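Local coordinates for uncharacterized hypothetical protein FTT_1539c (Francisella tularensis subsp. tularensis, PDB 4QVR), which is of unknown function, carries a DUF6844 domain and has a probable signal sequence, consistent with export from the cytoplasm, at residues 236-241 / 376-381; 370-375 / 410-415; 155-160 / 241-246. All blocks are in the same frame, centred on the assembly; numbering follows the deposited sequence.

Overall arrangement
The three contacts lie in one helical region, joining helices 134-159, 224-246, 374-385 and 402-415. Interactions 1 and 3 both use helix 224-246, and their centres are about 8 Å apart; L241 serves both, with I238 facing 374-385 and T243 and G244 facing the end of 134-159. Interaction 2 lies about 12 Å from interaction 1, centre to centre, and covers the turn that leads into helix 374-385. M372 of interaction 2 links all three, its SE 4.2 Å from SE of M380 and 4.0 Å from CB of F245. The centres of interactions 2 and 3 are about 15 Å apart.

Interaction 1: 236-241 / 376-381; sequences MTIKSL and EALTMS
The helical segments 236-241 and 376-381 approach with their axes 9.0 Å apart and their N-to-C directions 132° apart, nearer antiparallel than parallel. The backbones come closest where L241 faces S381, the two CA atoms being 5.5 Å apart. Both residues aim their CB atoms at the partner helix. S381 OG sits 3.0 Å from L241 CB, a close contact between a hydroxyl and a methylene. A small side chain suits this place, since little room separates the two backbones. The hydroxyl is also turned back on its own helix: with OG anti to the carbonyl carbon and beside the backbone N (chi1 -59°), it donates to A377 O at 2.9 Å. A377 O is thus gripped twice, by S381 N and S381 OG, which reach it from opposite faces of its plane. The serine thereby keeps its polar group satisfied while buried. This is helix-helix packing within an all-helical part of the protein, joining helix 224-246 of the DUF6844 region to helix 374-385. I238 supplies the apolar flank. Its CG2 branch, anti to the backbone N, meets L378 CD1 at 3.6 Å, the two side chains crossing at a slant, while its other branch ends with CD1 3.5 Å from S381 O. That carbonyl accepts from S385 OG one turn on, whereas I238 CD1 merely packs against it. L241 CD1 approaches the same oxygen at 3.9 Å, so two branched aliphatic side chains lie against the backbone of S381. Farther along helix 224-246, F245 touches A377, M380 and S381.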
# COMPACT_ATOMS: atom_id res chain seq x y z
N MSE A 236 -16.99 -19.46 -6.65
CA MSE A 236 -17.34 -18.09 -6.23
C MSE A 236 -16.19 -17.55 -5.41
O MSE A 236 -15.81 -16.39 -5.57
CB MSE A 236 -18.66 -17.99 -5.47
CG MSE A 236 -19.88 -18.29 -6.36
SE MSE A 236 -19.84 -17.38 -8.12
CE MSE A 236 -19.58 -18.96 -9.28
N THR A 237 -15.62 -18.37 -4.54
CA THR A 237 -14.47 -17.93 -3.72
C THR A 237 -13.29 -17.51 -4.59
O THR A 237 -12.63 -16.51 -4.29
CB THR A 237 -14.00 -19.03 -2.74
OG1 THR A 237 -15.03 -19.29 -1.79
CG2 THR A 237 -12.79 -18.62 -1.99
N ILE A 238 -13.00 -18.27 -5.64
CA ILE A 238 -11.88 -17.92 -6.54
C ILE A 238 -12.21 -16.63 -7.30
O ILE A 238 -11.36 -15.74 -7.46
CB ILE A 238 -11.56 -19.03 -7.57
CG1 ILE A 238 -11.17 -20.36 -6.89
CG2 ILE A 238 -10.44 -18.59 -8.49
CD1 ILE A 238 -9.92 -20.29 -6.03
N LYS A 239 -13.45 -16.55 -7.79
CA LYS A 239 -13.94 -15.38 -8.51
C LYS A 239 -13.75 -14.12 -7.65
O LYS A 239 -13.14 -13.17 -8.09
CB LYS A 239 -15.42 -15.60 -8.88
CG LYS A 239 -16.05 -14.49 -9.70
CD LYS A 239 -17.48 -14.87 -10.10
CE LYS A 239 -18.13 -13.80 -10.97
NZ LYS A 239 -18.22 -12.47 -10.31
N SER A 240 -14.23 -14.17 -6.41
CA SER A 240 -14.08 -13.07 -5.45
C SER A 240 -12.66 -12.57 -5.29
O SER A 240 -12.41 -11.37 -5.33
CB SER A 240 -14.54 -13.51 -4.07
OG SER A 240 -15.93 -13.52 -4.00
N LEU A 241 -11.74 -13.50 -5.06
CA LEU A 241 -10.34 -13.19 -4.85
C LEU A 241 -9.66 -12.63 -6.07
O LEU A 241 -8.82 -11.73 -5.95
CB LEU A 241 -9.60 -14.43 -4.37
CG LEU A 241 -9.98 -14.86 -2.95
CD1 LEU A 241 -9.38 -16.22 -2.58
CD2 LEU A 241 -9.54 -13.77 -1.99
N GLU A 376 -1.84 -14.01 -12.88
CA GLU A 376 -1.12 -13.98 -11.58
C GLU A 376 -2.09 -13.83 -10.42
O GLU A 376 -1.86 -14.36 -9.34
CB GLU A 376 -0.05 -12.89 -11.54
CG GLU A 376 1.20 -13.24 -12.35
CD GLU A 376 2.31 -12.19 -12.26
OE1 GLU A 376 2.01 -10.98 -12.19
OE2 GLU A 376 3.50 -12.59 -12.29
N ALA A 377 -3.18 -13.10 -10.65
CA ALA A 377 -4.23 -12.94 -9.66
C ALA A 377 -4.93 -14.28 -9.41
O ALA A 377 -5.26 -14.62 -8.27
CB ALA A 377 -5.23 -11.89 -10.12
N LEU A 378 -5.16 -15.05 -10.49
CA LEU A 378 -5.81 -16.37 -10.39
C LEU A 378 -4.97 -17.39 -9.61
O LEU A 378 -5.47 -18.08 -8.73
CB LEU A 378 -6.15 -16.90 -11.78
CG LEU A 378 -6.62 -18.35 -11.89
CD1 LEU A 378 -7.90 -18.58 -11.10
CD2 LEU A 378 -6.81 -18.73 -13.36
N THR A 379 -3.68 -17.45 -9.92
CA THR A 379 -2.78 -18.37 -9.26
C THR A 379 -2.74 -18.11 -7.76
O THR A 379 -2.73 -19.04 -6.97
CB THR A 379 -1.37 -18.25 -9.86
OG1 THR A 379 -1.48 -18.33 -11.28
CG2 THR A 379 -0.45 -19.36 -9.34
N MSE A 380 -2.75 -16.84 -7.37
CA MSE A 380 -2.72 -16.49 -5.96
C MSE A 380 -4.02 -16.84 -5.28
O MSE A 380 -4.03 -17.23 -4.12
CB MSE A 380 -2.53 -14.99 -5.76
CG MSE A 380 -1.08 -14.58 -5.95
SE MSE A 380 -0.96 -12.80 -5.15
CE MSE A 380 -0.76 -13.48 -3.32
N SER A 381 -5.14 -16.64 -5.98
CA SER A 381 -6.44 -16.98 -5.42
C SER A 381 -6.59 -18.50 -5.27
O SER A 381 -7.19 -18.98 -4.31
CB SER A 381 -7.56 -16.44 -6.31
OG SER A 381 -7.47 -15.05 -6.45

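Interaction 2: 370-375 / 410-415; sequences GQMSTQ and STYYKT
The turn between helices 349-370 and 374-385 lies against helix 402-415, its M372 meeting Y412 and its G370 meeting Y413, just before S373 caps the N-terminus of helix 374-385. M372, a selenomethionine, has its side chain directed at Y412. A Met-aromatic contact joins the two: M372 SE is 5.1 Å from the centroid of the Y412 ring and 26° off the ring normal, an oblique approach. The chain bends at chi3 (82°), bringing M372 CE to 4.2 Å from Y412 CE2, while M372 CB lies 3.5 Å from Y412 OH. Next along the helix, Y413 brings its ring edge to G370, whose N lies near the ring plane, 3.8 Å from Y413 CE1. With no side chain, G370 lets the Y413 ring edge and hydroxyl come close to its backbone. Both phenol hydroxyls find partners beyond the two segments, Y412 OH with A369 O and K416 NZ, Y413 OH with Q150 OE1. The turn is therefore held against the helix by dispersion at both rings and by the polar bond of Y412 to A369, whereas the bond of Y413 to Q150 ties helix 402-415 to helix 134-159.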
# COMPACT_ATOMS: atom_id res chain seq x y z
N GLY A 370 2.29 -4.98 -7.59
CA GLY A 370 0.87 -5.05 -7.20
C GLY A 370 -0.12 -4.96 -8.35
O GLY A 370 -1.28 -5.30 -8.21
N GLN A 371 0.36 -4.49 -9.49
CA GLN A 371 -0.44 -4.34 -10.70
C GLN A 371 -0.18 -5.57 -11.52
O GLN A 371 0.37 -5.50 -12.60
CB GLN A 371 0.01 -3.07 -11.43
CG GLN A 371 -0.08 -1.85 -10.51
CD GLN A 371 0.33 -0.56 -11.18
OE1 GLN A 371 0.86 -0.55 -12.28
NE2 GLN A 371 0.09 0.56 -10.51
N MSE A 372 -0.58 -6.71 -10.97
CA MSE A 372 -0.35 -8.02 -11.59
C MSE A 372 -1.31 -8.41 -12.68
O MSE A 372 -2.44 -7.91 -12.75
CB MSE A 372 -0.48 -9.08 -10.51
CG MSE A 372 -1.92 -9.22 -10.03
SE MSE A 372 -1.87 -10.27 -8.37
CE MSE A 372 -1.41 -8.84 -7.11
N SER A 373 -0.88 -9.36 -13.50
CA SER A 373 -1.71 -9.84 -14.59
C SER A 373 -2.91 -10.58 -14.02
O SER A 373 -2.94 -10.93 -12.84
CB SER A 373 -0.93 -10.79 -15.50
OG SER A 373 -0.51 -11.93 -14.78
N THR A 374 -3.90 -10.82 -14.88
CA THR A 374 -5.11 -11.54 -14.50
C THR A 374 -4.78 -12.99 -14.13
O THR A 374 -5.40 -13.57 -13.24
CB THR A 374 -6.11 -11.52 -15.65
OG1 THR A 374 -5.44 -11.88 -16.85
CG2 THR A 374 -6.69 -10.12 -15.81
N GLN A 375 -3.78 -13.57 -14.80
CA GLN A 375 -3.40 -14.93 -14.53
C GLN A 375 -2.67 -15.00 -13.18
O GLN A 375 -2.87 -15.94 -12.41
CB GLN A 375 -2.51 -15.49 -15.66
CG GLN A 375 -2.64 -17.00 -15.84
CD GLN A 375 -2.23 -17.79 -14.60
OE1 GLN A 375 -1.10 -17.65 -14.11
NE2 GLN A 375 -3.13 -18.64 -14.11
N SER A 410 2.52 -11.03 0.96
CA SER A 410 3.88 -10.75 1.39
C SER A 410 4.88 -11.69 0.69
O SER A 410 5.99 -11.29 0.32
CB SER A 410 3.99 -10.94 2.90
OG SER A 410 5.33 -10.79 3.30
N THR A 411 4.46 -12.93 0.50
CA THR A 411 5.31 -13.92 -0.16
C THR A 411 5.53 -13.48 -1.60
O THR A 411 6.67 -13.43 -2.07
CB THR A 411 4.66 -15.33 -0.11
OG1 THR A 411 4.55 -15.75 1.26
CG2 THR A 411 5.49 -16.35 -0.87
N TYR A 412 4.43 -13.15 -2.28
CA TYR A 412 4.46 -12.72 -3.68
C TYR A 412 5.34 -11.51 -3.91
O TYR A 412 6.03 -11.46 -4.92
CB TYR A 412 3.04 -12.42 -4.16
CG TYR A 412 2.95 -11.74 -5.51
CD1 TYR A 412 3.04 -12.47 -6.70
CD2 TYR A 412 2.75 -10.36 -5.60
CE1 TYR A 412 2.95 -11.84 -7.94
CE2 TYR A 412 2.65 -9.72 -6.82
CZ TYR A 412 2.74 -10.45 -7.99
OH TYR A 412 2.65 -9.81 -9.21
N TYR A 413 5.33 -10.55 -3.00
CA TYR A 413 6.19 -9.39 -3.21
C TYR A 413 7.66 -9.76 -3.05
O TYR A 413 8.49 -9.33 -3.85
CB TYR A 413 5.83 -8.21 -2.30
CG TYR A 413 4.50 -7.53 -2.61
CD1 TYR A 413 4.24 -7.03 -3.88
CD2 TYR A 413 3.55 -7.32 -1.62
CE1 TYR A 413 3.03 -6.40 -4.17
CE2 TYR A 413 2.35 -6.67 -1.89
CZ TYR A 413 2.09 -6.22 -3.17
OH TYR A 413 0.90 -5.59 -3.45
N LYS A 414 7.99 -10.57 -2.05
CA LYS A 414 9.38 -10.97 -1.83
C LYS A 414 9.93 -11.78 -3.00
O LYS A 414 11.08 -11.61 -3.35
CB LYS A 414 9.56 -11.73 -0.51
CG LYS A 414 9.34 -10.86 0.73
CD LYS A 414 9.49 -11.62 2.05
CE LYS A 414 10.92 -12.08 2.29
NZ LYS A 414 11.07 -12.84 3.56
N THR A 415 9.11 -12.64 -3.61
CA THR A 415 9.58 -13.47 -4.73
C THR A 415 9.49 -12.85 -6.13
O THR A 415 10.27 -13.21 -6.99
CB THR A 415 8.87 -14.85 -4.79
OG1 THR A 415 7.47 -14.69 -5.08
CG2 THR A 415 9.04 -15.62 -3.49

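Interaction 3: 155-160 / 241-246; sequences SFISAN and LTTGFG
Apolar contact comes first, from I157 and S158 against L241, T243 and G244. I157 points at the other helix and lays its CG2 branch against the backbone of G244, 3.9 Å from N and 4.0 Å from CA. That branch stands anti to the backbone N, with CG1 anti to the carbonyl carbon (chi1 -71°). The absence of a side chain at G244 lets the isoleucine methyl rest on the helix backbone, and the CA atoms of I157 and G244 are 5.7 Å apart. The same CG2 has T243 CG2 at 4.4 Å, at the margin of the contact. About a turn before G244, L241 CD2 meets S158 CB, also at 4.4 Å; L241 sets off away from this helix, but the end of its side chain comes nearer. Between the two segments there is no hydrogen bond. S158 OG bonds within its own helix, donating to S155 O at 2.6 Å, the donor tilted 29° from the carbonyl plane, and A159 N reaches that oxygen from the same face. S155 OG is bonded to I400 O, so both serines meet their polar needs around the contact. The axes of the helical segments 155-159 and 241-246 pass 8.4 Å apart at 143°, a near-antiparallel helix-helix contact in which G244 allows the close approach of I157, here joining the C-terminal ends of helices 134-159 and 224-246.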
# COMPACT_ATOMS: atom_id res chain seq x y z
N SER A 155 -10.12 -8.84 1.38
CA SER A 155 -11.02 -9.58 2.26
C SER A 155 -12.43 -8.98 2.21
O SER A 155 -13.42 -9.69 2.18
CB SER A 155 -10.46 -9.52 3.69
OG SER A 155 -11.23 -10.30 4.58
N PHE A 156 -12.49 -7.66 2.20
CA PHE A 156 -13.74 -6.93 2.12
C PHE A 156 -14.40 -7.20 0.77
O PHE A 156 -15.59 -7.46 0.69
CB PHE A 156 -13.45 -5.45 2.32
CG PHE A 156 -14.66 -4.61 2.33
CD1 PHE A 156 -15.27 -4.25 1.13
CD2 PHE A 156 -15.20 -4.17 3.53
CE1 PHE A 156 -16.42 -3.48 1.12
CE2 PHE A 156 -16.35 -3.39 3.53
CZ PHE A 156 -16.96 -3.05 2.33
N ILE A 157 -13.64 -7.14 -0.31
CA ILE A 157 -14.17 -7.48 -1.62
C ILE A 157 -14.71 -8.92 -1.66
O ILE A 157 -15.79 -9.16 -2.21
CB ILE A 157 -13.12 -7.28 -2.73
CG1 ILE A 157 -12.86 -5.80 -2.93
CG2 ILE A 157 -13.59 -7.89 -4.04
CD1 ILE A 157 -14.12 -5.02 -3.26
N SER A 158 -13.98 -9.87 -1.07
CA SER A 158 -14.41 -11.28 -1.11
C SER A 158 -15.75 -11.55 -0.42
O SER A 158 -16.46 -12.47 -0.79
CB SER A 158 -13.36 -12.20 -0.49
OG SER A 158 -13.27 -12.01 0.92
N ALA A 159 -16.08 -10.74 0.57
CA ALA A 159 -17.33 -10.89 1.30
C ALA A 159 -18.55 -10.29 0.57
O ALA A 159 -19.65 -10.85 0.61
CB ALA A 159 -17.18 -10.26 2.68
N ASN A 160 -18.35 -9.15 -0.10
CA ASN A 160 -19.43 -8.45 -0.80
C ASN A 160 -19.43 -8.69 -2.31
O ASN A 160 -19.37 -9.84 -2.76
CB ASN A 160 -19.29 -6.95 -0.53
CG ASN A 160 -19.15 -6.64 0.95
OD1 ASN A 160 -19.16 -7.54 1.79
ND2 ASN A 160 -19.00 -5.37 1.27
N LEU A 241 -11.74 -13.50 -5.06
CA LEU A 241 -10.34 -13.19 -4.85
C LEU A 241 -9.66 -12.63 -6.07
O LEU A 241 -8.82 -11.73 -5.95
CB LEU A 241 -9.60 -14.43 -4.37
CG LEU A 241 -9.98 -14.86 -2.95
CD1 LEU A 241 -9.38 -16.22 -2.58
CD2 LEU A 241 -9.54 -13.77 -1.99
N THR A 242 -9.99 -13.18 -7.23
CA THR A 242 -9.43 -12.71 -8.49
C THR A 242 -9.85 -11.26 -8.72
O THR A 242 -9.09 -10.48 -9.23
CB THR A 242 -9.90 -13.57 -9.68
OG1 THR A 242 -9.37 -14.89 -9.53
CG2 THR A 242 -9.37 -13.02 -10.99
N THR A 243 -11.07 -10.92 -8.35
CA THR A 243 -11.54 -9.57 -8.53
C THR A 243 -10.77 -8.66 -7.59
O THR A 243 -10.28 -7.62 -8.00
CB THR A 243 -13.06 -9.50 -8.32
OG1 THR A 243 -13.69 -10.28 -9.35
CG2 THR A 243 -13.55 -8.06 -8.40
N GLY A 244 -10.63 -9.10 -6.33
CA GLY A 244 -9.88 -8.40 -5.32
C GLY A 244 -8.41 -8.14 -5.65
O GLY A 244 -7.93 -7.02 -5.46
N PHE A 245 -7.69 -9.16 -6.11
CA PHE A 245 -6.28 -8.97 -6.49
C PHE A 245 -6.17 -8.08 -7.72
O PHE A 245 -5.26 -7.26 -7.80
CB PHE A 245 -5.57 -10.29 -6.76
CG PHE A 245 -5.29 -11.09 -5.53
CD1 PHE A 245 -4.31 -10.69 -4.66
CD2 PHE A 245 -5.98 -12.25 -5.27
CE1 PHE A 245 -4.03 -11.43 -3.53
CE2 PHE A 245 -5.70 -12.99 -4.14
CZ PHE A 245 -4.73 -12.57 -3.27
N GLY A 246 -7.09 -8.24 -8.67
CA GLY A 246 -7.08 -7.41 -9.88
C GLY A 246 -7.28 -5.91 -9.59
O GLY A 246 -6.73 -5.06 -10.27